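Local coordinates for exported protein (Bacteroides fragilis, PDB 4I17) that is of unknown function but, as an exported protein built of TPR repeats, probably serves as a helical scaffold for binding other proteins, at residues E94-A97 against T98-G102; P107-A110 against T111-K114. All coordinates share one frame; numbering follows the deposited sequence.

Interaction 1: E94-A97 against T98-G102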
loop_
_atom_site.group_PDB
_atom_site.type_symbol
_atom_site.label_atom_id
_atom_site.label_comp_id
_atom_site.label_asym_id
_atom_site.label_seq_id
_atom_site.Cartn_x
_atom_site.Cartn_y
_atom_site.Cartn_z
ATOM N N GLU A 94 -4.348 -9.778 4.147
ATOM C CA GLU A 94 -4.405 -9.253 5.517
ATOM C C GLU A 94 -3.406 -8.124 5.693
ATOM O O GLU A 94 -3.662 -7.202 6.464
ATOM C CB GLU A 94 -4.188 -10.360 6.528
ATOM C CG GLU A 94 -4.582 -9.950 7.927
ATOM C CD GLU A 94 -5.999 -9.531 8.221
ATOM O OE1 GLU A 94 -6.812 -10.414 8.570
ATOM O OE2 GLU A 94 -6.262 -8.309 8.224
ATOM N N TYR A 95 -2.295 -8.165 4.943
ATOM C CA TYR A 95 -1.315 -7.069 4.980
ATOM C C TYR A 95 -1.984 -5.754 4.574
ATOM O O TYR A 95 -1.972 -4.796 5.350
ATOM C CB TYR A 95 -0.152 -7.389 4.033
ATOM C CG TYR A 95 0.816 -6.236 3.885
ATOM C CD1 TYR A 95 1.676 -5.888 4.918
ATOM C CD2 TYR A 95 0.940 -5.557 2.675
ATOM C CE1 TYR A 95 2.593 -4.848 4.776
ATOM C CE2 TYR A 95 1.863 -4.525 2.521
ATOM C CZ TYR A 95 2.711 -4.204 3.565
ATOM O OH TYR A 95 3.619 -3.183 3.439
ATOM N N ILE A 96 -2.644 -5.724 3.402
ATOM C CA ILE A 96 -3.278 -4.484 2.936
ATOM C C ILE A 96 -4.564 -4.161 3.714
ATOM O O ILE A 96 -4.869 -2.978 3.901
ATOM C CB ILE A 96 -3.486 -4.454 1.391
ATOM C CG1 ILE A 96 -3.834 -3.036 0.892
ATOM C CG2 ILE A 96 -4.527 -5.493 0.901
ATOM C CD1 ILE A 96 -2.777 -1.936 1.305
ATOM N N ALA A 97 -5.300 -5.173 4.202
ATOM C CA ALA A 97 -6.495 -4.913 5.032
ATOM C C ALA A 97 -6.103 -4.192 6.333
ATOM O O ALA A 97 -6.779 -3.250 6.743
ATOM C CB ALA A 97 -7.215 -6.213 5.356
ATOM N N THR A 98 -4.976 -4.585 6.938
ATOM C CA THR A 98 -4.461 -3.964 8.168
ATOM C C THR A 98 -3.999 -2.565 7.878
ATOM O O THR A 98 -4.340 -1.651 8.632
ATOM C CB THR A 98 -3.332 -4.802 8.803
ATOM O OG1 THR A 98 -3.822 -6.122 9.008
ATOM C CG2 THR A 98 -2.907 -4.247 10.159
ATOM N N LEU A 99 -3.236 -2.369 6.791
ATOM C CA LEU A 99 -2.827 -0.999 6.459
ATOM C C LEU A 99 -4.042 -0.110 6.208
ATOM O O LEU A 99 -3.996 1.069 6.553
ATOM C CB LEU A 99 -1.901 -0.972 5.236
ATOM C CG LEU A 99 -0.500 -1.588 5.448
ATOM C CD1 LEU A 99 0.243 -1.647 4.117
ATOM C CD2 LEU A 99 0.327 -0.755 6.445
ATOM N N THR A 100 -5.123 -0.665 5.599
ATOM C CA THR A 100 -6.347 0.093 5.291
ATOM C C THR A 100 -6.989 0.536 6.605
ATOM O O THR A 100 -7.403 1.686 6.730
ATOM C CB THR A 100 -7.287 -0.718 4.389
ATOM O OG1 THR A 100 -6.571 -1.106 3.205
ATOM C CG2 THR A 100 -8.542 0.081 3.978
ATOM N N GLU A 101 -7.066 -0.375 7.590
ATOM C CA GLU A 101 -7.581 -0.059 8.922
ATOM C C GLU A 101 -6.706 1.020 9.573
ATOM O O GLU A 101 -7.232 1.963 10.133
ATOM C CB GLU A 101 -7.619 -1.322 9.804
ATOM C CG GLU A 101 -8.767 -2.264 9.467
ATOM C CD GLU A 101 -10.147 -1.625 9.457
ATOM O OE1 GLU A 101 -10.526 -1.001 10.475
ATOM O OE2 GLU A 101 -10.833 -1.718 8.412
ATOM N N GLY A 102 -5.392 0.918 9.401
ATOM C CA GLY A 102 -4.452 1.893 9.946
ATOM C C GLY A 102 -4.592 3.281 9.358
ATOM O O GLY A 102 -4.567 4.248 10.113
HETATM O O HOH W 1 -9.545 -3.217 6.237
#
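Two turns of helix 92-105 meet here, where threonine hydroxyls fold back on the carbonyls of the preceding turn. T98 OG1 donates to E94 O at 2.8 Å, while T98 N reaches the same oxygen from the opposite face of the carbonyl plane. T100 repeats the pattern two residues further on: its OG1 lies 2.6 Å from I96 O, tilted 34° from the I96 carbonyl plane, with T100 N bonded from the other face. Both hydroxyls stand beside their own backbone N (chi1 -55° in T98), which aims them back along the helix. The apolar side is made by L99, whose CD1 sits over one face of the Y95 ring, 3.9 Å from its centroid, in a CH-pi contact displaced toward the CZ rim. I96 CD1 meets L99 CD1 at 4.1 Å, the two side chains crossing almost perpendicularly. On the partly exposed side, a water donates to A97 O and to E101 OE2, its oxygen 2.9 Å from E101 OE2. Y95 and L99 pack on S83 of helix 75-88, and I96 on tyrosines of helix 110-129, the layered helix packing of a TPR array.

Interaction 2: P107-A110 against T111-K114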
loop_
_atom_site.group_PDB
_atom_site.type_symbol
_atom_site.label_atom_id
_atom_site.label_comp_id
_atom_site.label_asym_id
_atom_site.label_seq_id
_atom_site.Cartn_x
_atom_site.Cartn_y
_atom_site.Cartn_z
ATOM N N PRO A 107 -5.226 8.954 9.895
ATOM C CA PRO A 107 -5.060 9.559 8.557
ATOM C C PRO A 107 -3.876 10.516 8.518
ATOM O O PRO A 107 -3.566 11.162 9.520
ATOM C CB PRO A 107 -6.375 10.312 8.328
ATOM C CG PRO A 107 -7.322 9.784 9.343
ATOM C CD PRO A 107 -6.507 9.358 10.509
ATOM N N GLY A 108 -3.206 10.555 7.384
ATOM C CA GLY A 108 -2.060 11.425 7.171
ATOM C C GLY A 108 -0.800 11.006 7.896
ATOM O O GLY A 108 0.053 11.862 8.164
ATOM N N ASN A 109 -0.688 9.702 8.283
ATOM C CA ASN A 109 0.540 9.213 8.900
ATOM C C ASN A 109 1.458 8.873 7.731
ATOM O O ASN A 109 1.083 8.041 6.907
ATOM C CB ASN A 109 0.299 8.019 9.858
ATOM C CG ASN A 109 1.583 7.420 10.370
ATOM O OD1 ASN A 109 2.188 6.546 9.729
ATOM N ND2 ASN A 109 2.051 7.903 11.522
ATOM N N ALA A 110 2.618 9.563 7.615
ATOM C CA ALA A 110 3.557 9.386 6.500
ATOM C C ALA A 110 3.927 7.917 6.231
ATOM O O ALA A 110 3.765 7.474 5.095
ATOM C CB ALA A 110 4.827 10.196 6.731
ATOM N N THR A 111 4.404 7.165 7.245
ATOM C CA THR A 111 4.868 5.792 7.019
ATOM C C THR A 111 3.693 4.859 6.587
ATOM O O THR A 111 3.877 4.131 5.616
ATOM C CB THR A 111 5.695 5.272 8.206
ATOM O OG1 THR A 111 6.785 6.193 8.410
ATOM C CG2 THR A 111 6.296 3.905 7.932
ATOM N N ILE A 112 2.502 4.921 7.234
ATOM C CA ILE A 112 1.359 4.076 6.822
ATOM C C ILE A 112 0.931 4.440 5.384
ATOM O O ILE A 112 0.699 3.529 4.576
ATOM C CB ILE A 112 0.157 4.128 7.791
ATOM C CG1 ILE A 112 0.539 3.602 9.182
ATOM C CG2 ILE A 112 -1.034 3.300 7.237
ATOM C CD1 ILE A 112 -0.525 3.837 10.211
ATOM N N GLU A 113 0.843 5.752 5.051
ATOM C CA GLU A 113 0.465 6.137 3.682
ATOM C C GLU A 113 1.469 5.614 2.679
ATOM O O GLU A 113 1.032 5.158 1.626
ATOM C CB GLU A 113 0.295 7.649 3.495
ATOM C CG GLU A 113 -0.979 8.208 4.098
ATOM C CD GLU A 113 -1.414 9.577 3.598
ATOM O OE1 GLU A 113 -0.662 10.224 2.829
ATOM O OE2 GLU A 113 -2.539 9.989 3.960
ATOM N N LYS A 114 2.794 5.650 2.998
ATOM C CA LYS A 114 3.810 5.152 2.068
ATOM C C LYS A 114 3.601 3.670 1.813
ATOM O O LYS A 114 3.556 3.278 0.668
ATOM C CB LYS A 114 5.243 5.409 2.562
ATOM C CG LYS A 114 5.696 6.861 2.448
ATOM C CD LYS A 114 7.088 7.043 3.062
ATOM C CE LYS A 114 7.634 8.445 2.896
ATOM N NZ LYS A 114 6.909 9.440 3.732
#
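N109 meets I112 at the start of helix 110-129. N109 OD1 accepts from I112 N at 3.0 Å, nearly straight at the hydrogen (171°) and in the plane of the amide carbonyl, so the side chain satisfies an N-H of the first turn that has no preceding helical carbonyl to use. A chi1 of 173° puts CG beside N109's own carbonyl carbon, on the side where the helix begins, and brings OD1 within reach of I112 N. While OD1 does the capping, the backbone oxygen of the same residue begins the normal helical ladder: N109 O takes E113 N at 3.0 Å, and A110 O takes K114 N at 2.9 Å.

Van der Waals contacts surround these bonds. I112 CG1 lies 3.4 Å from N109 OD1, its side chain crossing that of N109 at about a right angle, while I112 itself is buried against A76 and I80 of helix 75-88.

Among charged groups, E113 extends back toward the loop, where OE2 comes 3.5 Å from G108 CA; its carboxylate is held by T147 OG1 and S148 N, tying the helix start to the segment that leads into helix 149-174. G108 has a positive phi (73°) in the loop just ahead of the cap. With the E113 carboxylate and the I112 packing as its surroundings, the bond from I112 N to OD1 makes N109 an asparagine N-cap of helix 110-129.

Interaction 1 lies within helix 92-105; interaction 2 spans the following loop and the start of helix 110-129, with their centres about 12 Å apart. They touch through I112, whose CG2 packs 3.8 Å from L99 O. In interaction 1, Y95, I96 and L99 are buried between the helices on either side in sequence; its extra hydroxyl bonds double up on carbonyls already used by the helix. Interaction 2 is at a helix start, mostly at the surface, where a side-chain amide supplies an acceptor that the helix itself lacks. Helix 75-88 is a shared neighbour, packing against L99 in one and I112 in the other.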